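Local coordinates for phosphatidylinositol-specific phospholipase C1 (Streptomyces antibioticus, PDB 3H4X), which belongs to the calcium-dependent phosphoinositide phospholipase C family and folds as a single-chain TIM barrel of parallel strands and surrounding helices, at residues A[26-31]-A[180-185]; A[81-86]-A[99-104]; A[167-172]-A[252-257]; A[262-267]-A[290-295]. All coordinates share one frame; numbering follows the deposited sequence.

Contact 1. Residues A[26-31]-A[180-185]. With EOH (ethanol), chain U.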
loop_
_atom_site.group_PDB
_atom_site.type_symbol
_atom_site.label_atom_id
_atom_site.label_comp_id
_atom_site.label_asym_id
_atom_site.label_seq_id
_atom_site.Cartn_x
_atom_site.Cartn_y
_atom_site.Cartn_z
ATOM N N THR A 26 -7.552 17.754 6.190
ATOM C CA THR A 26 -6.960 17.651 4.856
ATOM C C THR A 26 -7.550 16.641 3.859
ATOM O O THR A 26 -8.626 16.081 4.064
ATOM C CB THR A 26 -5.506 17.224 5.044
ATOM O OG1 THR A 26 -5.483 16.030 5.838
ATOM C CG2 THR A 26 -4.724 18.308 5.771
ATOM N N THR A 27 -6.808 16.418 2.774
ATOM C CA THR A 27 -7.126 15.374 1.805
ATOM C C THR A 27 -6.110 14.249 1.908
ATOM O O THR A 27 -5.097 14.364 2.600
ATOM C CB THR A 27 -7.054 15.883 0.356
ATOM O OG1 THR A 27 -5.678 15.981 -0.041
ATOM C CG2 THR A 27 -7.751 17.234 0.201
ATOM N N TYR A 28 -6.369 13.167 1.185
ATOM C CA TYR A 28 -5.456 12.035 1.191
ATOM C C TYR A 28 -4.080 12.440 0.668
ATOM O O TYR A 28 -3.084 11.776 0.951
ATOM C CB TYR A 28 -6.023 10.879 0.365
ATOM C CG TYR A 28 -5.631 9.510 0.883
ATOM C CD1 TYR A 28 -6.006 9.095 2.153
ATOM C CD2 TYR A 28 -4.901 8.627 0.093
ATOM C CE1 TYR A 28 -5.658 7.845 2.631
ATOM C CE2 TYR A 28 -4.551 7.373 0.558
ATOM C CZ TYR A 28 -4.926 6.990 1.827
ATOM O OH TYR A 28 -4.575 5.741 2.282
ATOM N N GLY A 29 -4.029 13.532 -0.093
ATOM C CA GLY A 29 -2.778 14.025 -0.662
ATOM C C GLY A 29 -2.101 15.155 0.096
ATOM O O GLY A 29 -1.015 15.583 -0.287
ATOM N N THR A 30 -2.727 15.644 1.166
ATOM C CA THR A 30 -2.145 16.753 1.933
ATOM C C THR A 30 -1.898 16.408 3.400
ATOM O O THR A 30 -1.678 17.292 4.231
ATOM C CB THR A 30 -2.984 18.044 1.821
ATOM O OG1 THR A 30 -4.280 17.836 2.396
ATOM C CG2 THR A 30 -3.131 18.448 0.365
ATOM N N SER A 31 -1.895 15.113 3.699
ATOM C CA SER A 31 -1.637 14.633 5.048
ATOM C C SER A 31 -0.419 13.716 5.076
ATOM O O SER A 31 -0.007 13.168 4.050
ATOM C CB SER A 31 -2.849 13.869 5.573
ATOM O OG SER A 31 -3.085 12.708 4.793
ATOM N N PRO A 180 -9.700 12.980 -2.737
ATOM C CA PRO A 180 -10.785 13.390 -1.856
ATOM C C PRO A 180 -10.290 13.711 -0.448
ATOM O O PRO A 180 -9.198 13.287 -0.050
ATOM C CB PRO A 180 -11.698 12.160 -1.824
ATOM C CG PRO A 180 -11.364 11.405 -3.069
ATOM C CD PRO A 180 -9.894 11.615 -3.252
ATOM N N SER A 181 -11.098 14.458 0.297
ATOM C CA SER A 181 -10.792 14.737 1.689
ATOM C C SER A 181 -10.703 13.431 2.473
ATOM O O SER A 181 -11.323 12.427 2.115
ATOM C CB SER A 181 -11.860 15.645 2.303
ATOM O OG SER A 181 -13.030 14.913 2.607
ATOM N N ARG A 182 -9.925 13.450 3.548
ATOM C CA ARG A 182 -9.825 12.288 4.414
ATOM C C ARG A 182 -11.200 11.908 4.965
ATOM O O ARG A 182 -11.529 10.727 5.069
ATOM C CB ARG A 182 -8.843 12.552 5.553
ATOM C CG ARG A 182 -7.424 12.830 5.087
ATOM C CD ARG A 182 -6.468 12.874 6.265
ATOM N NE ARG A 182 -6.500 11.609 6.986
ATOM C CZ ARG A 182 -5.802 10.534 6.634
ATOM N NH1 ARG A 182 -4.999 10.575 5.579
ATOM N NH2 ARG A 182 -5.906 9.417 7.339
ATOM N N ALA A 183 -12.009 12.909 5.299
ATOM C CA ALA A 183 -13.365 12.668 5.792
ATOM C C ALA A 183 -14.192 11.886 4.773
ATOM O O ALA A 183 -14.929 10.964 5.121
ATOM C CB ALA A 183 -14.048 13.987 6.135
ATOM N N ASP A 184 -14.054 12.251 3.505
ATOM C CA ASP A 184 -14.804 11.604 2.438
ATOM C C ASP A 184 -14.380 10.154 2.219
ATOM O O ASP A 184 -15.157 9.346 1.711
ATOM C CB ASP A 184 -14.669 12.395 1.136
ATOM C CG ASP A 184 -15.562 13.620 1.105
ATOM O OD1 ASP A 184 -16.795 13.457 1.212
ATOM O OD2 ASP A 184 -15.036 14.745 0.981
ATOM N N LEU A 185 -13.148 9.829 2.605
ATOM C CA LEU A 185 -12.611 8.481 2.441
ATOM C C LEU A 185 -12.874 7.579 3.649
ATOM O O LEU A 185 -12.339 6.470 3.729
ATOM C CB LEU A 185 -11.116 8.549 2.132
ATOM C CG LEU A 185 -10.812 9.032 0.712
ATOM C CD1 LEU A 185 -9.380 9.524 0.600
ATOM C CD2 LEU A 185 -11.098 7.935 -0.307
HETATM C C1 EOH U . -15.150 11.415 8.063
HETATM C C2 EOH U . -14.773 10.530 9.246
HETATM O O EOH U . -16.406 11.074 7.520
HETATM O O HOH W 1 -10.948 15.668 5.727
#
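Thr-27 and Ser-181 face each other as an isolated antiparallel beta bridge, a non-hydrogen-bonded pair with CA atoms 3.7 Å apart, joining two loops that lead into strands 31-36 and 189-195 of the TIM barrel. Two backbone bonds flank the pair. Arg-182 N gives to Thr-26 O at 3.0 Å, and Tyr-28 N gives to Pro-180 O at 3.1 Å with an N-H...O angle of 164°. The carbonyl of Thr-26 takes a second donor, a water that in turn accepts from Ala-183 N.

Side-chain bonds shape each loop. The hydroxyl of Thr-27 accepts from Gly-29 N in an ST turn within the type I beta turn 27-30, while Thr-27 N gives to Thr-30 OG1. Ser-181 OG takes the N-H of Asp-184 three residues on and donates to Asp-184 OD2. Threonine and serine suit these places because their short hydroxyls can fold back onto their own chain.

Packing of the longer side chains completes the contact. Arg-182 runs alongside Thr-26, its CD 3.3 Å from Thr-26 OG1, and a bend at chi3 (59°) turns the guanidinium past the Tyr-28 ring, the two planes only 14° apart. Tyr-28 meets Leu-185 crosswise, CB to CD1 3.6 Å; Pro-123 touches both Leu-185 and Arg-182.

One polar bond links side chains of the two segments: Arg-182 NH1 makes a weak, bent bond of 3.0 Å to Ser-31 OG, at the first residue of strand 31-36.

Contact 2. Residues A[81-86]-A[99-104]; sequences GNNSNC and SRDQDF. With EOH (ethanol), chain G.
Asp-101 sits in the left-handed helical region (phi 56°), uncommon for a residue other than glycine, though aspartate enters it more readily than most, and both its backbone and its carboxylate grip Ser-84. The two segments are irregular barrel loops between strand 73-74 and helix 104-117, and Ser-84 forms an ST turn by accepting from Cys-86 N.

Asp-101 N gives to Ser-84 O at 2.9 Å from above the carbonyl plane, and Ser-84 N gives to Asp-101 OD1 at 3.0 Å on the anti side of the carboxylate. OD1 also lies 3.1 Å from Ser-84 O, two acceptors close together; its salt bridge to Lys-42 probably eases this. Lys-42, Asn-83 and Asp-101 line a pocket holding an acetyl group, and the bonds of Ser-84 to Asp-101 probably help to keep Asn-83 and Asp-101 in place round it.

Serine fits because its hydroxyl both accepts and donates: OG, at chi1 78°, gives to Gln-102 O in the carbonyl plane. Gln-102 N donates to Cys-86 O at 3.2 Å. Arg-100 NH1 bonds Arg-46 O, and an ethanol oxygen in the guanidinium plane accepts from Arg-100 N and, at 3.2 Å, from Arg-100 NE.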
loop_
_atom_site.group_PDB
_atom_site.type_symbol
_atom_site.label_atom_id
_atom_site.label_comp_id
_atom_site.label_asym_id
_atom_site.label_seq_id
_atom_site.Cartn_x
_atom_site.Cartn_y
_atom_site.Cartn_z
ATOM N N GLY A 81 2.734 -23.388 2.820
ATOM C CA GLY A 81 1.398 -22.953 3.196
ATOM C C GLY A 81 1.380 -21.433 3.259
ATOM O O GLY A 81 1.678 -20.755 2.274
ATOM N N ASN A 82 1.037 -20.904 4.430
ATOM C CA ASN A 82 1.073 -19.471 4.704
ATOM C C ASN A 82 1.664 -19.272 6.086
ATOM O O ASN A 82 1.727 -20.208 6.879
ATOM C CB ASN A 82 -0.333 -18.869 4.672
ATOM C CG ASN A 82 -0.998 -19.011 3.324
ATOM O OD1 ASN A 82 -0.837 -18.166 2.447
ATOM N ND2 ASN A 82 -1.761 -20.083 3.155
ATOM N N ASN A 83 2.093 -18.054 6.379
ATOM C CA ASN A 83 2.564 -17.715 7.707
ATOM C C ASN A 83 2.076 -16.304 7.984
ATOM O O ASN A 83 2.685 -15.324 7.554
ATOM C CB ASN A 83 4.090 -17.830 7.782
ATOM C CG ASN A 83 4.635 -17.549 9.168
ATOM O OD1 ASN A 83 3.966 -16.945 10.007
ATOM N ND2 ASN A 83 5.868 -17.978 9.413
ATOM N N SER A 84 0.937 -16.212 8.664
ATOM C CA SER A 84 0.223 -14.954 8.761
ATOM C C SER A 84 -0.688 -14.945 9.970
ATOM O O SER A 84 -0.971 -15.993 10.564
ATOM C CB SER A 84 -0.634 -14.749 7.514
ATOM O OG SER A 84 -1.812 -15.537 7.597
ATOM N N ASN A 85 -1.164 -13.753 10.313
ATOM C CA ASN A 85 -2.122 -13.585 11.395
ATOM C C ASN A 85 -3.561 -13.482 10.889
ATOM O O ASN A 85 -4.469 -13.120 11.636
ATOM C CB ASN A 85 -1.759 -12.369 12.245
ATOM C CG ASN A 85 -1.688 -11.089 11.437
ATOM O OD1 ASN A 85 -2.155 -11.029 10.299
ATOM N ND2 ASN A 85 -1.101 -10.056 12.025
ATOM N N CYS A 86 -3.766 -13.816 9.622
ATOM C CA CYS A 86 -5.090 -13.729 9.008
ATOM C C CYS A 86 -5.918 -14.972 9.330
ATOM O O CYS A 86 -5.384 -16.084 9.339
ATOM C CB CYS A 86 -4.949 -13.542 7.498
ATOM S SG CYS A 86 -3.869 -12.156 7.059
ATOM N N SER A 99 -8.201 -20.256 13.657
ATOM C CA SER A 99 -6.813 -20.566 13.357
ATOM C C SER A 99 -6.302 -19.570 12.322
ATOM O O SER A 99 -7.061 -19.077 11.491
ATOM C CB SER A 99 -6.668 -21.997 12.841
ATOM O OG SER A 99 -7.389 -22.177 11.639
ATOM N N ARG A 100 -5.014 -19.270 12.386
ATOM C CA ARG A 100 -4.432 -18.244 11.539
ATOM C C ARG A 100 -3.723 -18.878 10.338
ATOM O O ARG A 100 -4.153 -19.926 9.856
ATOM C CB ARG A 100 -3.527 -17.339 12.382
ATOM C CG ARG A 100 -4.311 -16.591 13.467
ATOM C CD ARG A 100 -3.404 -15.994 14.526
ATOM N NE ARG A 100 -2.742 -17.029 15.315
ATOM C CZ ARG A 100 -1.773 -16.789 16.190
ATOM N NH1 ARG A 100 -1.353 -15.549 16.393
ATOM N NH2 ARG A 100 -1.220 -17.790 16.864
ATOM N N ASP A 101 -2.666 -18.245 9.839
ATOM C CA ASP A 101 -1.954 -18.749 8.662
ATOM C C ASP A 101 -2.879 -18.920 7.454
ATOM O O ASP A 101 -2.734 -19.862 6.672
ATOM C CB ASP A 101 -1.238 -20.072 8.971
ATOM C CG ASP A 101 -0.087 -19.904 9.943
ATOM O OD1 ASP A 101 0.420 -18.775 10.099
ATOM O OD2 ASP A 101 0.328 -20.917 10.548
ATOM N N GLN A 102 -3.823 -17.999 7.293
ATOM C CA GLN A 102 -4.652 -17.998 6.096
ATOM C C GLN A 102 -4.020 -17.178 4.972
ATOM O O GLN A 102 -3.075 -16.415 5.195
ATOM C CB GLN A 102 -6.070 -17.517 6.413
ATOM C CG GLN A 102 -6.755 -18.356 7.476
ATOM C CD GLN A 102 -6.823 -19.818 7.089
ATOM O OE1 GLN A 102 -7.482 -20.179 6.119
ATOM N NE2 GLN A 102 -6.146 -20.668 7.854
ATOM N N ASP A 103 -4.548 -17.358 3.767
ATOM C CA ASP A 103 -4.013 -16.735 2.565
ATOM C C ASP A 103 -4.590 -15.338 2.325
ATOM O O ASP A 103 -5.234 -14.759 3.199
ATOM C CB ASP A 103 -4.276 -17.632 1.353
ATOM C CG ASP A 103 -5.759 -17.833 1.081
ATOM O OD1 ASP A 103 -6.598 -17.241 1.793
ATOM O OD2 ASP A 103 -6.088 -18.594 0.147
ATOM N N PHE A 104 -4.356 -14.800 1.133
ATOM C CA PHE A 104 -4.788 -13.439 0.821
ATOM C C PHE A 104 -6.310 -13.318 0.893
ATOM O O PHE A 104 -6.837 -12.341 1.431
ATOM C CB PHE A 104 -4.257 -13.020 -0.551
ATOM C CG PHE A 104 -4.564 -11.592 -0.932
ATOM C CD1 PHE A 104 -4.474 -10.560 -0.007
ATOM C CD2 PHE A 104 -4.901 -11.281 -2.239
ATOM C CE1 PHE A 104 -4.740 -9.246 -0.377
ATOM C CE2 PHE A 104 -5.165 -9.973 -2.612
ATOM C CZ PHE A 104 -5.082 -8.959 -1.679
HETATM C C1 EOH G . -2.326 -20.673 13.875
HETATM C C2 EOH G . -0.922 -20.286 14.326
HETATM O O EOH G . -3.320 -20.057 14.663
HETATM O O HOH W 2 2.452 -22.154 9.354
HETATM O O HOH W 3 -1.712 -22.179 5.922
#

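Contact 3. Residues A[167-172]-A[252-257]; sequences HATADE and LRPWFV
Trp-255 lays one face of its indole over the start of helix 170-177, where Thr-169 and Ala-170 meet it. Thr-169 CA makes a CH-pi contact, 4.1 Å from the centroid of the six-membered ring and 27° off its normal, and Ala-170 N lies over the same ring. The CB of tryptophan leads away from the helix, but with CG anti to the carbonyl carbon (chi1 -67°) the wide ring system swings back to cover it. Thr-164 of helix 160-164 and Ala-221 of helix 209-222 also touch the indole.

Ala-170 suits this spot because its single methyl slips between partners: CB is 3.9 Å from Trp-255 CE3 and 4.0 Å from Val-257 CG1. So small a side chain lets the helix backbone come close to the indole, with Ala-170 N 3.5 Å from Trp-255 CZ3.

Pro-254 lies in a short 3-10 turn and serves in two ways. Its ring carbon CB packs against Thr-169, 3.6 Å from the threonine OG1, and its carbonyl accepts from Asp-171 N at 2.9 Å in the carbonyl plane. Asp-171 rests its CB on this proline, while its carboxylate turns to Tyr-281 and Arg-244.

In the first turn of a helix the N-H groups lack carbonyls from a preceding turn. Thr-169, the N-cap, takes Glu-172 N with its OG1, and Pro-254 O takes Asp-171 N, so the loop leading to strand 258-262 supplies a second acceptor to the first turn of a helix distant in sequence.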
loop_
_atom_site.group_PDB
_atom_site.type_symbol
_atom_site.label_atom_id
_atom_site.label_comp_id
_atom_site.label_asym_id
_atom_site.label_seq_id
_atom_site.Cartn_x
_atom_site.Cartn_y
_atom_site.Cartn_z
ATOM N N HIS A 167 -11.357 11.675 -16.425
ATOM C CA HIS A 167 -10.055 12.081 -16.952
ATOM C C HIS A 167 -9.429 10.973 -17.793
ATOM O O HIS A 167 -9.814 9.806 -17.693
ATOM C CB HIS A 167 -9.109 12.474 -15.814
ATOM C CG HIS A 167 -9.486 13.750 -15.128
ATOM N ND1 HIS A 167 -9.127 14.989 -15.614
ATOM C CD2 HIS A 167 -10.186 13.980 -13.992
ATOM C CE1 HIS A 167 -9.593 15.927 -14.808
ATOM N NE2 HIS A 167 -10.240 15.342 -13.818
ATOM N N ALA A 168 -8.459 11.340 -18.622
ATOM C CA ALA A 168 -7.813 10.373 -19.501
ATOM C C ALA A 168 -6.911 9.406 -18.735
ATOM O O ALA A 168 -6.802 8.235 -19.098
ATOM C CB ALA A 168 -7.023 11.085 -20.586
ATOM N N THR A 169 -6.260 9.902 -17.685
ATOM C CA THR A 169 -5.342 9.085 -16.893
ATOM C C THR A 169 -5.388 9.485 -15.425
ATOM O O THR A 169 -5.854 10.573 -15.079
ATOM C CB THR A 169 -3.883 9.249 -17.349
ATOM O OG1 THR A 169 -3.434 10.569 -17.017
ATOM C CG2 THR A 169 -3.735 9.002 -18.847
ATOM N N ALA A 170 -4.880 8.609 -14.567
ATOM C CA ALA A 170 -4.808 8.891 -13.142
ATOM C C ALA A 170 -3.930 10.108 -12.874
ATOM O O ALA A 170 -4.242 10.934 -12.018
ATOM C CB ALA A 170 -4.284 7.678 -12.390
ATOM N N ASP A 171 -2.826 10.224 -13.607
ATOM C CA ASP A 171 -1.931 11.357 -13.424
ATOM C C ASP A 171 -2.637 12.674 -13.727
ATOM O O ASP A 171 -2.507 13.647 -12.983
ATOM C CB ASP A 171 -0.704 11.233 -14.319
ATOM C CG ASP A 171 0.296 12.335 -14.067
ATOM O OD1 ASP A 171 0.867 12.366 -12.960
ATOM O OD2 ASP A 171 0.492 13.185 -14.965
ATOM N N GLU A 172 -3.367 12.709 -14.835
ATOM C CA GLU A 172 -4.092 13.911 -15.214
ATOM C C GLU A 172 -5.077 14.282 -14.110
ATOM O O GLU A 172 -5.166 15.440 -13.703
ATOM C CB GLU A 172 -4.832 13.694 -16.534
ATOM C CG GLU A 172 -5.691 14.868 -16.979
ATOM C CD GLU A 172 -6.544 14.533 -18.190
ATOM O OE1 GLU A 172 -5.975 14.348 -19.287
ATOM O OE2 GLU A 172 -7.785 14.464 -18.046
ATOM N N LEU A 252 2.822 4.170 -20.155
ATOM C CA LEU A 252 2.626 3.558 -18.844
ATOM C C LEU A 252 2.719 4.594 -17.734
ATOM O O LEU A 252 2.098 4.447 -16.680
ATOM C CB LEU A 252 3.674 2.473 -18.590
ATOM C CG LEU A 252 3.656 1.223 -19.473
ATOM C CD1 LEU A 252 4.835 0.315 -19.147
ATOM C CD2 LEU A 252 2.342 0.471 -19.330
ATOM N N ARG A 253 3.503 5.640 -17.974
ATOM C CA ARG A 253 3.870 6.574 -16.918
ATOM C C ARG A 253 2.702 7.229 -16.178
ATOM O O ARG A 253 2.742 7.328 -14.959
ATOM C CB ARG A 253 4.843 7.626 -17.452
ATOM C CG ARG A 253 6.146 7.032 -17.958
ATOM C CD ARG A 253 7.087 8.104 -18.463
ATOM N NE ARG A 253 8.220 7.513 -19.170
ATOM C CZ ARG A 253 8.872 8.103 -20.165
ATOM N NH1 ARG A 253 8.497 9.305 -20.577
ATOM N NH2 ARG A 253 9.884 7.482 -20.755
ATOM N N PRO A 254 1.657 7.669 -16.900
ATOM C CA PRO A 254 0.594 8.398 -16.195
ATOM C C PRO A 254 -0.337 7.516 -15.363
ATOM O O PRO A 254 -1.317 8.013 -14.806
ATOM C CB PRO A 254 -0.177 9.087 -17.324
ATOM C CG PRO A 254 0.085 8.256 -18.517
ATOM C CD PRO A 254 1.475 7.701 -18.363
ATOM N N TRP A 255 -0.024 6.227 -15.261
ATOM C CA TRP A 255 -0.788 5.325 -14.406
ATOM C C TRP A 255 -0.126 5.129 -13.048
ATOM O O TRP A 255 -0.662 4.427 -12.194
ATOM C CB TRP A 255 -1.084 4.008 -15.142
ATOM C CG TRP A 255 -2.005 4.294 -16.274
ATOM C CD1 TRP A 255 -1.700 4.328 -17.601
ATOM C CD2 TRP A 255 -3.372 4.696 -16.165
ATOM N NE1 TRP A 255 -2.805 4.696 -18.331
ATOM C CE2 TRP A 255 -3.846 4.928 -17.469
ATOM C CE3 TRP A 255 -4.247 4.863 -15.088
ATOM C CZ2 TRP A 255 -5.161 5.320 -17.727
ATOM C CZ3 TRP A 255 -5.549 5.258 -15.344
ATOM C CH2 TRP A 255 -5.993 5.480 -16.655
ATOM N N PHE A 256 1.013 5.795 -12.851
ATOM C CA PHE A 256 1.726 5.806 -11.575
ATOM C C PHE A 256 1.533 7.147 -10.870
ATOM O O PHE A 256 2.037 8.176 -11.331
ATOM C CB PHE A 256 3.221 5.596 -11.800
ATOM C CG PHE A 256 3.589 4.227 -12.293
ATOM C CD1 PHE A 256 3.700 3.162 -11.410
ATOM C CD2 PHE A 256 3.860 4.010 -13.633
ATOM C CE1 PHE A 256 4.062 1.906 -11.859
ATOM C CE2 PHE A 256 4.223 2.754 -14.085
ATOM C CZ PHE A 256 4.323 1.700 -13.195
ATOM N N VAL A 257 0.823 7.134 -9.747
ATOM C CA VAL A 257 0.648 8.346 -8.949
ATOM C C VAL A 257 1.052 8.107 -7.495
ATOM O O VAL A 257 0.763 8.919 -6.610
ATOM C CB VAL A 257 -0.790 8.896 -9.034
ATOM C CG1 VAL A 257 -1.114 9.298 -10.469
ATOM C CG2 VAL A 257 -1.802 7.874 -8.522
#

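Contact 4. Residues A[262-267]-A[290-295]; sequences DAATYL and NVPPVI. Unlike the reference sequence in segment 262-267: Ala-264 (reference Pro). With EOH (ethanol), chain J.
Ala-263 and Val-291 meet methyl to methyl, Ala-263 CB 3.5 Å from Val-291 CG2, where two loop regions at the C-terminal ends of neighbouring TIM-barrel strands, 258-262 and 282-286, come together. One carries the single-turn helix 263-266; the other is an irregular chain rich in proline.

The cross-contact is apolar. Val-291 works with both branches: CG2 lies against Ala-263 and the backbone N of Ala-264, while CG1, anti to its own backbone N (chi1 176°), reaches Leu-267 CD2 at 3.6 Å. Leucine and valine cross at about a right angle, and a beta-branched residue fits because it can touch the first residue of the helix and the leucine just past its end. Gln-311 of helix 302-314 touches both Val-291 and Leu-267, and Met-285 of strand 282-286 lies against Ala-263 and Leu-267. Ala-264, where the reference sequence has proline, sets its CB 3.8 Å from Asn-290 O and more loosely against Pro-292 CD.

Polar bonds act within the helix segment. Asp-262, last residue of strand 258-262, is the N-cap: its OD2 accepts from both the backbone N and the hydroxyl of Thr-265, though the placement of this oxygen is less certain. Aspartate is apt here, since its short carboxylate can turn back onto the first turn. Tyr-266 N gives to Asp-262 O at 3.0 Å, a regular helical bond.

An ethanol lies between Asp-262 and Asn-290, too close to the aspartate to be trusted in detail; its oxygen is modelled 3.0 Å from Asn-290 OD1.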
loop_
_atom_site.group_PDB
_atom_site.type_symbol
_atom_site.label_atom_id
_atom_site.label_comp_id
_atom_site.label_asym_id
_atom_site.label_seq_id
_atom_site.Cartn_x
_atom_site.Cartn_y
_atom_site.Cartn_z
ATOM N N ASP A 262 13.039 4.574 0.179
ATOM C CA ASP A 262 13.725 4.661 1.459
ATOM C C ASP A 262 13.747 6.088 2.016
ATOM O O ASP A 262 14.186 7.023 1.341
ATOM C CB ASP A 262 15.150 4.148 1.270
ATOM C CG ASP A 262 15.956 4.205 2.535
ATOM O OD1 ASP A 262 15.617 3.471 3.484
ATOM O OD2 ASP A 262 16.928 4.989 2.576
ATOM N N ALA A 263 13.293 6.247 3.259
ATOM C CA ALA A 263 13.214 7.568 3.887
ATOM C C ALA A 263 14.560 8.295 3.942
ATOM O O ALA A 263 14.652 9.473 3.583
ATOM C CB ALA A 263 12.619 7.463 5.286
ATOM N N ALA A 264 15.599 7.607 4.403
ATOM C CA ALA A 264 16.910 8.240 4.504
ATOM C C ALA A 264 17.370 8.747 3.139
ATOM O O ALA A 264 17.953 9.829 3.027
ATOM C CB ALA A 264 17.927 7.273 5.093
ATOM N N THR A 265 17.098 7.968 2.098
ATOM C CA THR A 265 17.456 8.361 0.742
ATOM C C THR A 265 16.706 9.624 0.314
ATOM O O THR A 265 17.305 10.556 -0.233
ATOM C CB THR A 265 17.220 7.210 -0.255
ATOM O OG1 THR A 265 17.973 6.063 0.160
ATOM C CG2 THR A 265 17.655 7.610 -1.654
ATOM N N TYR A 266 15.403 9.669 0.582
ATOM C CA TYR A 266 14.623 10.855 0.247
ATOM C C TYR A 266 15.131 12.098 0.956
ATOM O O TYR A 266 14.919 13.216 0.487
ATOM C CB TYR A 266 13.144 10.660 0.582
ATOM C CG TYR A 266 12.389 9.844 -0.438
ATOM C CD1 TYR A 266 12.371 10.215 -1.779
ATOM C CD2 TYR A 266 11.688 8.708 -0.064
ATOM C CE1 TYR A 266 11.685 9.469 -2.718
ATOM C CE2 TYR A 266 10.992 7.965 -0.992
ATOM C CZ TYR A 266 10.998 8.342 -2.317
ATOM O OH TYR A 266 10.307 7.583 -3.234
ATOM N N LEU A 267 15.781 11.903 2.099
ATOM C CA LEU A 267 16.249 13.032 2.890
ATOM C C LEU A 267 17.741 13.311 2.718
ATOM O O LEU A 267 18.300 14.139 3.435
ATOM C CB LEU A 267 15.919 12.815 4.368
ATOM C CG LEU A 267 14.546 13.316 4.810
ATOM C CD1 LEU A 267 13.414 12.682 4.003
ATOM C CD2 LEU A 267 14.353 13.079 6.294
ATOM N N ASN A 290 15.528 4.739 10.022
ATOM C CA ASN A 290 16.910 4.794 9.542
ATOM C C ASN A 290 17.350 6.177 9.079
ATOM O O ASN A 290 18.504 6.373 8.702
ATOM C CB ASN A 290 17.145 3.780 8.423
ATOM C CG ASN A 290 17.328 2.369 8.938
ATOM O OD1 ASN A 290 17.149 1.402 8.200
ATOM N ND2 ASN A 290 17.687 2.244 10.210
ATOM N N VAL A 291 16.437 7.138 9.095
ATOM C CA VAL A 291 16.819 8.519 8.846
ATOM C C VAL A 291 17.759 8.952 9.968
ATOM O O VAL A 291 17.470 8.714 11.140
ATOM C CB VAL A 291 15.587 9.433 8.817
ATOM C CG1 VAL A 291 15.994 10.883 8.660
ATOM C CG2 VAL A 291 14.650 9.015 7.689
ATOM N N PRO A 292 18.899 9.574 9.623
ATOM C CA PRO A 292 19.831 9.958 10.683
ATOM C C PRO A 292 19.329 11.156 11.484
ATOM O O PRO A 292 18.726 12.063 10.918
ATOM C CB PRO A 292 21.108 10.320 9.917
ATOM C CG PRO A 292 20.659 10.667 8.542
ATOM C CD PRO A 292 19.417 9.867 8.274
ATOM N N PRO A 293 19.569 11.162 12.806
ATOM C CA PRO A 293 20.214 10.085 13.554
ATOM C C PRO A 293 19.248 8.928 13.782
ATOM O O PRO A 293 18.094 9.149 14.149
ATOM C CB PRO A 293 20.561 10.747 14.890
ATOM C CG PRO A 293 19.560 11.823 15.049
ATOM C CD PRO A 293 19.249 12.317 13.663
ATOM N N VAL A 294 19.720 7.705 13.575
ATOM C CA VAL A 294 18.832 6.548 13.586
ATOM C C VAL A 294 18.170 6.316 14.943
ATOM O O VAL A 294 18.767 6.558 15.997
ATOM C CB VAL A 294 19.551 5.265 13.125
ATOM C CG1 VAL A 294 20.180 5.471 11.757
ATOM C CG2 VAL A 294 20.594 4.844 14.142
ATOM N N ILE A 295 16.922 5.862 14.901
ATOM C CA ILE A 295 16.194 5.449 16.092
ATOM C C ILE A 295 15.745 4.008 15.886
ATOM O O ILE A 295 15.899 3.463 14.796
ATOM C CB ILE A 295 14.989 6.361 16.370
ATOM C CG1 ILE A 295 14.001 6.322 15.201
ATOM C CG2 ILE A 295 15.454 7.789 16.644
ATOM C CD1 ILE A 295 12.767 7.164 15.425
HETATM C C1 EOH J . 17.675 3.364 5.026
HETATM C C2 EOH J . 18.825 3.478 4.033
HETATM O O EOH J . 17.265 2.028 5.222
#

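How the contacts relate
All four contacts belong to loops or short helices around one TIM barrel, and none touches another. Contacts 1 and 3 lie on chain leading into strands (31-36 and 189-195; 258-262); their centres are 19 Å apart, and their segments alternate along the chain. Contacts 2 and 4 lie on loops leaving strands (73-74; 258-262 and 282-286). Contact 2 is nested inside the loop closed by contact 1, yet lies on the opposite side of the chain's centre, 32 Å away between centres. Contact 4 follows in series, about 10 Å from contact 3 at the nearest atoms. Only contacts 1 and 3 join parts 80 or more residues apart, while contact 2 contributes Asn-83 and Asp-101 to one of the acetyl pockets.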